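PDB 3ZLC: Er-derived vesicles protein ERV41 from Saccharomyces cerevisiae, which travels in COPII-coated vesicles that leave the endoplasmic reticulum, supports transport of certain secretory proteins to the Golgi, and facilitates retrieval back to the endoplasmic reticulum. Local coordinates for residues A[8-13]-A[241-246]; A[51-56]-A[121-126]; A[88-93]-A[180-185]. One frame throughout, in Å; residues are numbered along the deposited sequence. Where two conformers were deposited one is given.

In the fold
The lumenal domain of Erv41 contains two mixed beta sheets joined by long loops, and its three contacts illustrate how distant parts of a chain can close such a fold. Near the N terminus, strand 8-12 pairs with strand 243-247 from the far end, within the eight-stranded sheet; this contact 1 closes a loop that contains both others. Next comes 51-56, which meets 121-126 in contact 2, at one border of the six-stranded sheet. Before that loop closes, 88-93 has passed; it meets 180-185 in contact 3, joining surface loops that follow strands 67-68 and 177-179. Contacts 2 and 3 therefore cross along the chain. Contacts 1 and 3 lie on opposite sides of the chain's centre, their own centres about 41 Å apart.

Contact 1. Residues A[8-13]-A[241-246]; sequences QQYVVD and EPLSIV
Tyr10 and Ile245 face each other as a non-hydrogen-bonded pair in an antiparallel beta ladder that joins the two ends of the lumenal domain. Their side chains leave the sheet alongside one another, with Tyr10 CE1 3.6 Å from Ile245 CG1. Both first torsions, near -60°, set the gamma carbon beside the backbone N, which helps to align the ring with the isoleucine branch. The other branch, Ile245 CG2, is met by Gln8, whose CB comes within 3.6 Å; the rest of the glutamine chain, in the conformer given, stays near the same methyl. On the reverse face of the sheet Val11 and Val246 pack crosswise, their CG2 methyls 3.6 Å apart.

Four backbone bonds underlie this packing. Gln9 and Val246 exchange two, as do Val11 and Ser244. One layer further out, strand 188-200 borders strand 243-247 in parallel: Ile245 bonds through its backbone to Pro197 and Leu199, and its side chain rests on Val196. The carboxylate of Glu241 turns to Ser194 OG.

Beyond the ladder Asp13, though poorly ordered, brings its CB to 3.4 Å from Pro242 O. At this end a water donates to Glu241 O at 2.8 Å and, less certainly because of that disorder, to Asp13 OD2 at 3.1 Å.

Contact 2. Residues A[51-56]-A[121-126]; sequences EELQLE and GSIPVN
This is a contact at a sheet border: beside the six-stranded sheet, the segment leading into strand 53-57, one of its outermost strands, diverges from the antiparallel strand 117-126. Leu53 packs on Ile123, and a water bridges the two backbones at Glu52 and Ser122.

The two aliphatic side chains meet nearly perpendicular to each other. Ile123 CD1 fits against the fork of the leucine, 3.8 Å from Leu53 CD1 and equally far from Leu53 CD2. In both residues the first side-chain bond lies beside the backbone N (chi1 -62° in Leu53, -51° in Ile123), and a nearly straight second torsion carries the isoleucine methyl out to that fork. Leu53 CD2 also reaches the backbone of the other strand, 3.7 Å from Gly121 N. Gly121 has backbone angles that call for glycine, and its lack of a side chain lets Glu52 O and Leu53 CD2 come close to its main chain.

Where direct backbone pairing lapses, the water takes its place: it donates to Glu52 O at 2.7 Å and accepts from Ser122 N at 2.9 Å. Glu52 bends at chi2 (106°) and crosses Pro124 obliquely, its CG 4.0 Å from Pro124 CD.

Further along, Gln54 pairs through its backbone with Phe120 and Glu56 with His118. On its other side strand 117-126 bonds to strand 19-28 through Gly121, Ile123 and Val125, while Leu53 also packs on Met24 of strand 19-28 and Ile37 of strand 35-41.

Contact 3. Residues A[88-93]-A[180-185]; sequences PAEFRE and FNQDEP
Gln182 reaches from a type I beta turn, Asn181 to Glu184, to a proline and a phenylalanine of the loop 88-93, a small contact between two loops at the surface of the domain. From CB, the first torsion (chi1 -53°) sets CG beside the backbone N, and the chain then runs extended, bridging backbones whose nearest alpha carbons, those of Pro88 and Gln182, are 9.8 Å apart. Neither CB nor CG is among the touching atoms; the amide does the work. Its CD comes 3.9 Å from Phe91 CE1. At the tip the two branches divide: OE1 lies 3.4 Å from Pro88 CG, the two side chains running antiparallel past one another, and NE2 lies 3.3 Å from Phe91 CE1. Amide and ring planes are 80° apart.

Beside the glutamine, Pro88 and Phe180 point toward each other in apolar packing, with Pro88 CD 3.4 Å from Phe180 CZ and slanted to the ring.

Each loop has its own internal brace. In 88-93, Phe91 N bonds to Pro88 O, an oxygen that also lies in the plane of the Phe91 ring, at its edge; Phe114 meets this ring from outside the two segments. Asp70 accepts from the backbone N of Phe180 through OD1, and so ties the start of the other loop. The turn carrying Gln182 has its backbone bond from Glu184 N to Asn181 O, at 3.1 Å, and an Asx turn adds a second tie, Asp183 N to Asn181 OD1 at 2.9 Å.

Contact 1. Residues A[8-13]-A[241-246]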
ATOM      1  N   GLN A   8     -15.114  22.599  -8.308  1.00 33.38           N
ATOM      2  CA  GLN A   8     -14.657  21.455  -9.092  0.69 41.54           C
ATOM      3  C   GLN A   8     -15.762  20.817  -9.935  1.00 42.14           C
ATOM      4  O   GLN A   8     -16.910  20.685  -9.489  1.00 41.29           O
ATOM      5  CB  GLN A   8     -13.910  20.424  -8.231  0.69 42.29           C
ATOM      6  CG  GLN A   8     -14.730  19.666  -7.195  0.69 43.67           C
ATOM      7  CD  GLN A   8     -13.860  18.700  -6.381  0.69 44.26           C
ATOM      8  OE1 GLN A   8     -14.315  17.635  -5.954  0.69 35.96           O
ATOM      9  NE2 GLN A   8     -12.596  19.080  -6.167  0.69 43.25           N
ATOM     10  N   GLN A   9     -15.402  20.440 -11.164  1.00 24.95           N
ATOM     11  CA  GLN A   9     -16.365  19.950 -12.150  1.00 30.29           C
ATOM     12  C   GLN A   9     -15.917  18.621 -12.733  1.00 26.68           C
ATOM     13  O   GLN A   9     -14.719  18.385 -12.910  1.00 26.31           O
ATOM     14  CB  GLN A   9     -16.497  20.962 -13.299  1.00 32.64           C
ATOM     15  CG  GLN A   9     -17.057  22.324 -12.910  1.00 51.99           C
ATOM     16  CD  GLN A   9     -17.088  23.294 -14.086  1.00 63.17           C
ATOM     17  OE1 GLN A   9     -16.044  23.684 -14.612  1.00 64.14           O
ATOM     18  NE2 GLN A   9     -18.287  23.669 -14.512  1.00 66.57           N
ATOM     19  N   TYR A  10     -16.875  17.757 -13.053  1.00 26.74           N
ATOM     20  CA  TYR A  10     -16.531  16.497 -13.694  1.00 28.24           C
ATOM     21  C   TYR A  10     -16.410  16.739 -15.183  1.00 36.26           C
ATOM     22  O   TYR A  10     -17.232  17.447 -15.762  1.00 28.15           O
ATOM     23  CB  TYR A  10     -17.591  15.435 -13.405  1.00 27.67           C
ATOM     24  CG  TYR A  10     -17.705  15.132 -11.934  1.00 27.17           C
ATOM     25  CD1 TYR A  10     -16.606  14.667 -11.225  1.00 23.89           C
ATOM     26  CD2 TYR A  10     -18.903  15.323 -11.248  1.00 20.48           C
ATOM     27  CE1 TYR A  10     -16.686  14.391  -9.864  1.00 23.69           C
ATOM     28  CE2 TYR A  10     -18.999  15.046  -9.882  1.00 19.65           C
ATOM     29  CZ  TYR A  10     -17.876  14.588  -9.201  1.00 19.87           C
ATOM     30  OH  TYR A  10     -17.960  14.300  -7.848  1.00 23.17           O
ATOM     31  N   VAL A  11     -15.373  16.188 -15.807  1.00 22.95           N
ATOM     32  CA  VAL A  11     -15.272  16.280 -17.261  1.00 29.70           C
ATOM     33  C   VAL A  11     -14.826  14.955 -17.853  1.00 34.62           C
ATOM     34  O   VAL A  11     -14.348  14.064 -17.140  1.00 29.74           O
ATOM     35  CB  VAL A  11     -14.279  17.382 -17.733  1.00 38.13           C
ATOM     36  CG1 VAL A  11     -14.606  18.730 -17.107  1.00 39.08           C
ATOM     37  CG2 VAL A  11     -12.848  16.974 -17.425  1.00 41.08           C
ATOM     38  N   VAL A  12     -14.973  14.841 -19.168  1.00 41.62           N
ATOM     39  CA  VAL A  12     -14.498  13.672 -19.891  1.00 44.90           C
ATOM     40  C   VAL A  12     -12.986  13.539 -19.798  1.00 55.91           C
ATOM     41  O   VAL A  12     -12.242  14.468 -20.145  1.00 57.90           O
ATOM     42  CB  VAL A  12     -14.931  13.716 -21.364  1.00 52.90           C
ATOM     43  CG1 VAL A  12     -14.061  12.803 -22.213  1.00 55.91           C
ATOM     44  CG2 VAL A  12     -16.399  13.334 -21.483  1.00 55.87           C
ATOM     45  N   ASP A  13     -12.538  12.382 -19.316  1.00 64.45           N
ATOM     46  CA  ASP A  13     -11.121  12.051 -19.319  1.00 72.48           C
ATOM     47  C   ASP A  13     -10.645  11.886 -20.764  1.00 79.50           C
ATOM     48  O   ASP A  13     -10.484  10.767 -21.257  1.00 79.95           O
ATOM     49  CB  ASP A  13     -10.861  10.774 -18.506  1.00 70.98           C
ATOM     50  CG  ASP A  13      -9.380  10.551 -18.205  1.00 72.29           C
ATOM     51  OD1 ASP A  13      -8.573  11.500 -18.375  1.00 63.54           O
ATOM     52  OD2 ASP A  13      -9.026   9.424 -17.779  1.00 72.20           O
ATOM     53  N   GLU A 241     -10.816   5.660 -13.252  1.00 19.94           N
ATOM     54  CA  GLU A 241     -12.119   6.124 -13.713  1.00 20.42           C
ATOM     55  C   GLU A 241     -11.989   6.884 -15.021  1.00 19.29           C
ATOM     56  O   GLU A 241     -11.003   7.607 -15.219  1.00 18.81           O
ATOM     57  CB  GLU A 241     -12.750   7.015 -12.641  1.00 19.56           C
ATOM     58  CG  GLU A 241     -12.878   6.297 -11.297  1.00 19.00           C
ATOM     59  CD  GLU A 241     -13.747   7.050 -10.320  1.00 19.57           C
ATOM     60  OE1 GLU A 241     -14.293   8.093 -10.733  1.00 18.76           O
ATOM     61  OE2 GLU A 241     -13.896   6.601  -9.152  1.00 18.05           O
ATOM     62  N   PRO A 242     -12.991   6.732 -15.910  1.00 24.32           N
ATOM     63  CA  PRO A 242     -13.006   7.373 -17.227  1.00 26.44           C
ATOM     64  C   PRO A 242     -13.459   8.827 -17.182  1.00 38.40           C
ATOM     65  O   PRO A 242     -13.906   9.352 -18.205  1.00 51.32           O
ATOM     66  CB  PRO A 242     -14.046   6.549 -17.998  1.00 22.89           C
ATOM     67  CG  PRO A 242     -15.017   6.098 -16.948  1.00 27.15           C
ATOM     68  CD  PRO A 242     -14.114   5.786 -15.748  1.00 27.33           C
ATOM     69  N   LEU A 243     -13.362   9.466 -16.022  1.00 28.22           N
ATOM     70  CA  LEU A 243     -13.670  10.892 -15.926  1.00 24.56           C
ATOM     71  C   LEU A 243     -12.510  11.622 -15.252  1.00 28.67           C
ATOM     72  O   LEU A 243     -11.577  10.986 -14.764  1.00 26.51           O
ATOM     73  CB  LEU A 243     -14.991  11.131 -15.185  1.00 25.82           C
ATOM     74  CG  LEU A 243     -15.281  10.437 -13.851  1.00 35.75           C
ATOM     75  CD1 LEU A 243     -14.490  11.038 -12.708  1.00 43.97           C
ATOM     76  CD2 LEU A 243     -16.777  10.491 -13.535  1.00 36.40           C
ATOM     77  N   SER A 244     -12.573  12.949 -15.253  1.00 25.72           N
ATOM     78  CA  SER A 244     -11.592  13.781 -14.564  1.00 25.38           C
ATOM     79  C   SER A 244     -12.336  14.808 -13.737  1.00 23.06           C
ATOM     80  O   SER A 244     -13.484  15.158 -14.039  1.00 26.09           O
ATOM     81  CB  SER A 244     -10.706  14.518 -15.574  1.00 33.68           C
ATOM     82  OG  SER A 244      -9.888  13.610 -16.276  1.00 51.23           O
ATOM     83  N   ILE A 245     -11.688  15.297 -12.694  1.00 17.61           N
ATOM     84  CA  ILE A 245     -12.237  16.423 -11.966  1.00 20.39           C
ATOM     85  C   ILE A 245     -11.388  17.644 -12.284  1.00 22.45           C
ATOM     86  O   ILE A 245     -10.166  17.637 -12.072  1.00 21.25           O
ATOM     87  CB  ILE A 245     -12.230  16.166 -10.463  1.00 20.91           C
ATOM     88  CG1 ILE A 245     -13.093  14.945 -10.122  1.00 22.00           C
ATOM     89  CG2 ILE A 245     -12.714  17.400  -9.718  1.00 27.85           C
ATOM     90  CD1 ILE A 245     -12.833  14.385  -8.697  1.00 16.49           C
ATOM     91  N   VAL A 246     -12.024  18.691 -12.803  1.00 19.64           N
ATOM     92  CA  VAL A 246     -11.304  19.918 -13.098  1.00 25.88           C
ATOM     93  C   VAL A 246     -11.500  20.900 -11.954  1.00 32.17           C
ATOM     94  O   VAL A 246     -12.628  21.158 -11.518  1.00 26.92           O
ATOM     95  CB  VAL A 246     -11.762  20.539 -14.436  1.00 34.32           C
ATOM     96  CG1 VAL A 246     -11.172  21.937 -14.618  1.00 38.25           C
ATOM     97  CG2 VAL A 246     -11.351  19.639 -15.588  1.00 34.69           C
TER
HETATM   98  O   HOH W   1      -8.233   7.558 -15.427  1.00 33.47           O

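Contact 2. Residues A[51-56]-A[121-126]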
ATOM      1  N   GLU A  51      13.615  -4.157  -8.896  1.00 41.57           N
ATOM      2  CA  GLU A  51      14.477  -2.985  -8.930  1.00 48.60           C
ATOM      3  C   GLU A  51      13.782  -1.666  -8.595  1.00 43.04           C
ATOM      4  O   GLU A  51      14.459  -0.695  -8.269  1.00 44.42           O
ATOM      5  CB  GLU A  51      15.221  -2.889 -10.274  1.00 60.59           C
ATOM      6  CG  GLU A  51      14.333  -2.679 -11.494  1.00 66.35           C
ATOM      7  CD  GLU A  51      15.140  -2.495 -12.770  1.00 72.30           C
ATOM      8  OE1 GLU A  51      15.774  -3.472 -13.224  1.00 73.71           O
ATOM      9  OE2 GLU A  51      15.132  -1.371 -13.322  1.00 71.91           O
ATOM     10  N   GLU A  52      12.449  -1.619  -8.657  1.00 30.12           N
ATOM     11  CA  GLU A  52      11.747  -0.341  -8.476  1.00 33.91           C
ATOM     12  C   GLU A  52      11.482   0.005  -7.015  1.00 40.48           C
ATOM     13  O   GLU A  52      11.058   1.122  -6.706  1.00 40.52           O
ATOM     14  CB  GLU A  52      10.421  -0.305  -9.251  1.00 40.90           C
ATOM     15  CG  GLU A  52      10.564  -0.083 -10.751  1.00 53.62           C
ATOM     16  CD  GLU A  52      10.313  -1.343 -11.540  1.00 59.61           C
ATOM     17  OE1 GLU A  52      10.453  -2.440 -10.954  1.00 57.57           O
ATOM     18  OE2 GLU A  52       9.980  -1.238 -12.742  1.00 64.87           O
ATOM     19  N   LEU A  53      11.708  -0.955  -6.120  1.00 33.31           N
ATOM     20  CA  LEU A  53      11.444  -0.721  -4.705  1.00 26.98           C
ATOM     21  C   LEU A  53      12.660  -1.010  -3.852  1.00 30.39           C
ATOM     22  O   LEU A  53      13.510  -1.834  -4.202  1.00 34.02           O
ATOM     23  CB  LEU A  53      10.274  -1.573  -4.210  1.00 25.87           C
ATOM     24  CG  LEU A  53       8.897  -1.376  -4.828  1.00 28.24           C
ATOM     25  CD1 LEU A  53       7.957  -2.511  -4.410  1.00 33.98           C
ATOM     26  CD2 LEU A  53       8.292  -0.016  -4.444  1.00 25.17           C
ATOM     27  N   GLN A  54      12.761  -0.310  -2.733  1.00 21.79           N
ATOM     28  CA  GLN A  54      13.763  -0.638  -1.730  0.60 24.53           C
ATOM     29  C   GLN A  54      13.088  -1.481  -0.661  1.00 23.73           C
ATOM     30  O   GLN A  54      11.972  -1.167  -0.237  1.00 17.99           O
ATOM     31  CB  GLN A  54      14.348   0.638  -1.121  0.60 30.01           C
ATOM     32  CG  GLN A  54      15.205   1.422  -2.107  0.60 35.69           C
ATOM     33  CD  GLN A  54      16.264   0.545  -2.751  0.60 39.39           C
ATOM     34  OE1 GLN A  54      16.268   0.340  -3.962  0.60 41.48           O
ATOM     35  NE2 GLN A  54      17.157   0.009  -1.935  0.60 44.55           N
ATOM     36  N   LEU A  55      13.744  -2.556  -0.252  1.00 20.90           N
ATOM     37  CA  LEU A  55      13.260  -3.388   0.848  1.00 20.80           C
ATOM     38  C   LEU A  55      14.334  -3.341   1.926  1.00 27.00           C
ATOM     39  O   LEU A  55      15.462  -3.776   1.708  1.00 25.06           O
ATOM     40  CB  LEU A  55      13.011  -4.832   0.396  1.00 20.88           C
ATOM     41  CG  LEU A  55      11.615  -5.105  -0.173  1.00 26.67           C
ATOM     42  CD1 LEU A  55      11.464  -4.439  -1.526  1.00 33.64           C
ATOM     43  CD2 LEU A  55      11.325  -6.601  -0.278  1.00 28.41           C
ATOM     44  N   GLU A  56      14.002  -2.761   3.073  1.00 20.63           N
ATOM     45  CA  GLU A  56      14.992  -2.603   4.130  1.00 29.83           C
ATOM     46  C   GLU A  56      14.495  -3.198   5.429  1.00 24.82           C
ATOM     47  O   GLU A  56      13.341  -2.971   5.821  1.00 19.61           O
ATOM     48  CB  GLU A  56      15.335  -1.121   4.309  1.00 27.94           C
ATOM     49  CG  GLU A  56      16.171  -0.569   3.155  1.00 39.20           C
ATOM     50  CD  GLU A  56      16.554   0.892   3.328  1.00 43.07           C
ATOM     51  OE1 GLU A  56      16.343   1.449   4.429  1.00 39.76           O
ATOM     52  OE2 GLU A  56      17.062   1.486   2.353  1.00 44.02           O
ATOM     53  N   GLY A 121       9.167   3.032  -2.547  1.00 18.77           N
ATOM     54  CA  GLY A 121       9.628   3.442  -3.863  1.00 18.04           C
ATOM     55  C   GLY A 121       8.458   3.823  -4.746  1.00 19.33           C
ATOM     56  O   GLY A 121       7.337   3.967  -4.272  1.00 18.83           O
ATOM     57  N   SER A 122       8.733   3.993  -6.032  1.00 17.53           N
ATOM     58  CA  SER A 122       7.701   4.361  -6.988  0.53 17.72           C
ATOM     59  C   SER A 122       7.746   3.412  -8.177  1.00 23.03           C
ATOM     60  O   SER A 122       8.807   3.180  -8.752  1.00 25.21           O
ATOM     61  CB  SER A 122       7.892   5.812  -7.434  0.53 21.43           C
ATOM     62  OG  SER A 122       7.518   6.691  -6.392  0.53 19.75           O
ATOM     63  N   ILE A 123       6.594   2.846  -8.527  1.00 22.00           N
ATOM     64  CA  ILE A 123       6.536   1.858  -9.605  1.00 23.69           C
ATOM     65  C   ILE A 123       5.693   2.356 -10.776  1.00 24.55           C
ATOM     66  O   ILE A 123       4.504   2.609 -10.607  1.00 23.01           O
ATOM     67  CB  ILE A 123       5.891   0.540  -9.120  1.00 23.99           C
ATOM     68  CG1 ILE A 123       6.551   0.049  -7.831  1.00 35.55           C
ATOM     69  CG2 ILE A 123       5.973  -0.537 -10.215  1.00 29.36           C
ATOM     70  CD1 ILE A 123       5.833  -1.138  -7.179  1.00 32.02           C
ATOM     71  N   PRO A 124       6.300   2.468 -11.974  1.00 26.70           N
ATOM     72  CA  PRO A 124       5.511   2.809 -13.162  1.00 33.70           C
ATOM     73  C   PRO A 124       4.686   1.611 -13.614  1.00 29.19           C
ATOM     74  O   PRO A 124       5.229   0.531 -13.842  1.00 27.95           O
ATOM     75  CB  PRO A 124       6.579   3.146 -14.218  1.00 38.26           C
ATOM     76  CG  PRO A 124       7.773   2.359 -13.818  1.00 43.80           C
ATOM     77  CD  PRO A 124       7.728   2.272 -12.293  1.00 32.64           C
ATOM     78  N   VAL A 125       3.378   1.790 -13.722  1.00 23.90           N
ATOM     79  CA  VAL A 125       2.529   0.711 -14.211  1.00 20.03           C
ATOM     80  C   VAL A 125       1.677   1.233 -15.363  1.00 25.21           C
ATOM     81  O   VAL A 125       1.492   2.450 -15.516  1.00 20.66           O
ATOM     82  CB  VAL A 125       1.630   0.128 -13.087  1.00 23.70           C
ATOM     83  CG1 VAL A 125       2.467  -0.408 -11.942  1.00 26.27           C
ATOM     84  CG2 VAL A 125       0.648   1.192 -12.565  1.00 19.35           C
ATOM     85  N   ASN A 126       1.165   0.329 -16.185  1.00 19.35           N
ATOM     86  CA  ASN A 126       0.224   0.754 -17.211  1.00 20.53           C
ATOM     87  C   ASN A 126      -0.996   1.288 -16.492  1.00 22.08           C
ATOM     88  O   ASN A 126      -1.391   0.732 -15.458  1.00 24.69           O
ATOM     89  CB  ASN A 126      -0.159  -0.416 -18.121  1.00 26.82           C
ATOM     90  CG  ASN A 126       1.015  -0.944 -18.917  1.00 37.95           C
ATOM     91  OD1 ASN A 126       1.788  -0.173 -19.484  1.00 42.93           O
ATOM     92  ND2 ASN A 126       1.157  -2.267 -18.961  1.00 38.89           N
TER
HETATM   93  O   HOH W   2      11.563   3.732  -6.628  1.00 32.74           O

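Contact 3. Residues A[88-93]-A[180-185]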
ATOM      1  N   PRO A  88      -0.700  -1.597  20.937  1.00 51.13           N
ATOM      2  CA  PRO A  88       0.012  -2.246  22.041  1.00 55.97           C
ATOM      3  C   PRO A  88       1.345  -1.526  22.202  1.00 56.33           C
ATOM      4  O   PRO A  88       2.080  -1.405  21.219  1.00 51.94           O
ATOM      5  CB  PRO A  88       0.232  -3.677  21.526  1.00 55.03           C
ATOM      6  CG  PRO A  88      -0.839  -3.894  20.501  1.00 57.12           C
ATOM      7  CD  PRO A  88      -1.031  -2.542  19.854  1.00 55.67           C
ATOM      8  N   ALA A  89       1.640  -1.032  23.402  1.00 51.73           N
ATOM      9  CA  ALA A  89       2.849  -0.243  23.637  1.00 59.67           C
ATOM     10  C   ALA A  89       4.119  -0.993  23.224  1.00 64.37           C
ATOM     11  O   ALA A  89       5.179  -0.387  23.023  1.00 63.28           O
ATOM     12  CB  ALA A  89       2.924   0.194  25.098  1.00 64.80           C
ATOM     13  N   GLU A  90       3.994  -2.314  23.107  1.00 58.68           N
ATOM     14  CA  GLU A  90       5.042  -3.170  22.565  1.00 58.75           C
ATOM     15  C   GLU A  90       5.423  -2.765  21.145  1.00 55.92           C
ATOM     16  O   GLU A  90       6.547  -3.004  20.711  1.00 56.45           O
ATOM     17  CB  GLU A  90       4.568  -4.630  22.554  1.00 66.23           C
ATOM     18  CG  GLU A  90       4.335  -5.249  23.933  1.00 73.46           C
ATOM     19  CD  GLU A  90       3.224  -6.285  23.932  1.00 77.71           C
ATOM     20  OE1 GLU A  90       2.247  -6.114  23.169  1.00 74.09           O
ATOM     21  OE2 GLU A  90       3.324  -7.266  24.699  1.00 83.84           O
ATOM     22  N   PHE A  91       4.494  -2.155  20.412  1.00 49.33           N
ATOM     23  CA  PHE A  91       4.738  -1.902  18.999  1.00 35.79           C
ATOM     24  C   PHE A  91       5.015  -0.447  18.651  1.00 32.94           C
ATOM     25  O   PHE A  91       4.885  -0.017  17.496  1.00 27.98           O
ATOM     26  CB  PHE A  91       3.636  -2.527  18.147  1.00 49.39           C
ATOM     27  CG  PHE A  91       3.643  -4.031  18.195  1.00 67.14           C
ATOM     28  CD1 PHE A  91       3.079  -4.709  19.271  1.00 72.31           C
ATOM     29  CD2 PHE A  91       4.252  -4.765  17.187  1.00 67.68           C
ATOM     30  CE1 PHE A  91       3.102  -6.092  19.328  1.00 76.63           C
ATOM     31  CE2 PHE A  91       4.279  -6.148  17.238  1.00 72.98           C
ATOM     32  CZ  PHE A  91       3.701  -6.813  18.309  1.00 78.52           C
ATOM     33  N   ARG A  92       5.436   0.303  19.656  1.00 33.48           N
ATOM     34  CA  ARG A  92       5.952   1.631  19.405  1.00 36.39           C
ATOM     35  C   ARG A  92       7.396   1.516  18.932  1.00 30.77           C
ATOM     36  O   ARG A  92       8.029   0.466  19.066  1.00 25.18           O
ATOM     37  CB  ARG A  92       5.805   2.511  20.645  1.00 48.20           C
ATOM     38  CG  ARG A  92       4.346   2.800  20.984  1.00 47.75           C
ATOM     39  CD  ARG A  92       3.551   3.097  19.716  1.00 52.79           C
ATOM     40  NE  ARG A  92       2.276   3.761  19.986  1.00 65.72           N
ATOM     41  CZ  ARG A  92       1.446   4.217  19.048  1.00 73.30           C
ATOM     42  NH1 ARG A  92       1.731   4.083  17.758  1.00 73.81           N
ATOM     43  NH2 ARG A  92       0.318   4.809  19.399  1.00 76.48           N
ATOM     44  N   GLU A  93       7.897   2.592  18.347  1.00 24.28           N
ATOM     45  CA  GLU A  93       9.181   2.578  17.664  1.00 30.59           C
ATOM     46  C   GLU A  93      10.358   2.259  18.575  1.00 35.27           C
ATOM     47  O   GLU A  93      10.530   2.891  19.626  1.00 27.63           O
ATOM     48  CB  GLU A  93       9.408   3.946  17.037  1.00 29.67           C
ATOM     49  CG  GLU A  93      10.609   3.995  16.131  1.00 32.95           C
ATOM     50  CD  GLU A  93      10.746   5.335  15.473  1.00 38.49           C
ATOM     51  OE1 GLU A  93       9.884   6.208  15.722  1.00 42.77           O
ATOM     52  OE2 GLU A  93      11.714   5.509  14.711  1.00 41.21           O
ATOM     53  N   PHE A 180      -3.459  -4.426  12.054  1.00 21.31           N
ATOM     54  CA  PHE A 180      -2.756  -5.481  12.751  1.00 35.36           C
ATOM     55  C   PHE A 180      -3.719  -6.314  13.576  1.00 36.73           C
ATOM     56  O   PHE A 180      -4.761  -5.837  14.022  1.00 35.20           O
ATOM     57  CB  PHE A 180      -1.651  -4.917  13.645  1.00 39.36           C
ATOM     58  CG  PHE A 180      -2.155  -4.310  14.903  1.00 48.52           C
ATOM     59  CD1 PHE A 180      -2.306  -5.082  16.048  1.00 57.88           C
ATOM     60  CD2 PHE A 180      -2.476  -2.967  14.953  1.00 53.94           C
ATOM     61  CE1 PHE A 180      -2.783  -4.527  17.217  1.00 67.93           C
ATOM     62  CE2 PHE A 180      -2.939  -2.403  16.125  1.00 59.82           C
ATOM     63  CZ  PHE A 180      -3.101  -3.182  17.256  1.00 67.41           C
ATOM     64  N   ASN A 181      -3.339  -7.561  13.792  1.00 24.92           N
ATOM     65  CA  ASN A 181      -4.147  -8.486  14.573  1.00 29.03           C
ATOM     66  C   ASN A 181      -3.171  -9.535  15.053  1.00 26.54           C
ATOM     67  O   ASN A 181      -2.729 -10.377  14.269  1.00 28.65           O
ATOM     68  CB  ASN A 181      -5.249  -9.121  13.704  1.00 31.61           C
ATOM     69  CG  ASN A 181      -6.183 -10.039  14.500  1.00 39.76           C
ATOM     70  OD1 ASN A 181      -5.798 -10.630  15.517  1.00 35.51           O
ATOM     71  ND2 ASN A 181      -7.417 -10.171  14.025  1.00 47.17           N
ATOM     72  N   GLN A 182      -2.817  -9.473  16.331  1.00 28.76           N
ATOM     73  CA  GLN A 182      -1.801 -10.365  16.868  1.00 38.54           C
ATOM     74  C   GLN A 182      -2.288 -11.813  16.872  1.00 40.07           C
ATOM     75  O   GLN A 182      -1.483 -12.744  16.913  1.00 44.10           O
ATOM     76  CB  GLN A 182      -1.369  -9.901  18.268  1.00 44.28           C
ATOM     77  CG  GLN A 182      -0.940  -8.429  18.320  1.00 53.77           C
ATOM     78  CD  GLN A 182      -0.293  -8.035  19.641  1.00 64.05           C
ATOM     79  OE1 GLN A 182      -0.862  -7.270  20.426  1.00 71.18           O
ATOM     80  NE2 GLN A 182       0.912  -8.543  19.884  1.00 65.30           N
ATOM     81  N   ASP A 183      -3.605 -11.993  16.792  1.00 39.81           N
ATOM     82  CA  ASP A 183      -4.203 -13.325  16.760  1.00 44.38           C
ATOM     83  C   ASP A 183      -4.388 -13.864  15.331  1.00 36.46           C
ATOM     84  O   ASP A 183      -4.566 -15.059  15.134  1.00 38.33           O
ATOM     85  CB  ASP A 183      -5.542 -13.318  17.508  1.00 50.14           C
ATOM     86  CG  ASP A 183      -5.377 -13.029  18.992  1.00 60.98           C
ATOM     87  OD1 ASP A 183      -4.301 -13.341  19.548  1.00 56.32           O
ATOM     88  OD2 ASP A 183      -6.326 -12.486  19.603  1.00 71.71           O
ATOM     89  N   GLU A 184      -4.345 -12.985  14.338  1.00 29.70           N
ATOM     90  CA  GLU A 184      -4.474 -13.426  12.951  1.00 36.22           C
ATOM     91  C   GLU A 184      -3.342 -12.889  12.074  1.00 38.01           C
ATOM     92  O   GLU A 184      -3.576 -12.024  11.228  1.00 31.11           O
ATOM     93  CB  GLU A 184      -5.834 -13.001  12.369  1.00 42.35           C
ATOM     94  CG  GLU A 184      -7.069 -13.513  13.138  1.00 50.28           C
ATOM     95  CD  GLU A 184      -7.215 -15.025  13.099  1.00 58.54           C
ATOM     96  OE1 GLU A 184      -6.674 -15.659  12.168  1.00 61.15           O
ATOM     97  OE2 GLU A 184      -7.875 -15.582  14.002  1.00 63.66           O
ATOM     98  N   PRO A 185      -2.112 -13.413  12.262  1.00 32.26           N
ATOM     99  CA  PRO A 185      -0.957 -12.953  11.471  1.00 30.19           C
ATOM    100  C   PRO A 185      -1.087 -13.220   9.973  1.00 22.45           C
ATOM    101  O   PRO A 185      -0.536 -12.454   9.180  1.00 27.17           O
ATOM    102  CB  PRO A 185       0.218 -13.785  12.031  1.00 30.80           C
ATOM    103  CG  PRO A 185      -0.420 -14.977  12.720  1.00 31.10           C
ATOM    104  CD  PRO A 185      -1.732 -14.438  13.255  1.00 31.31           C
TER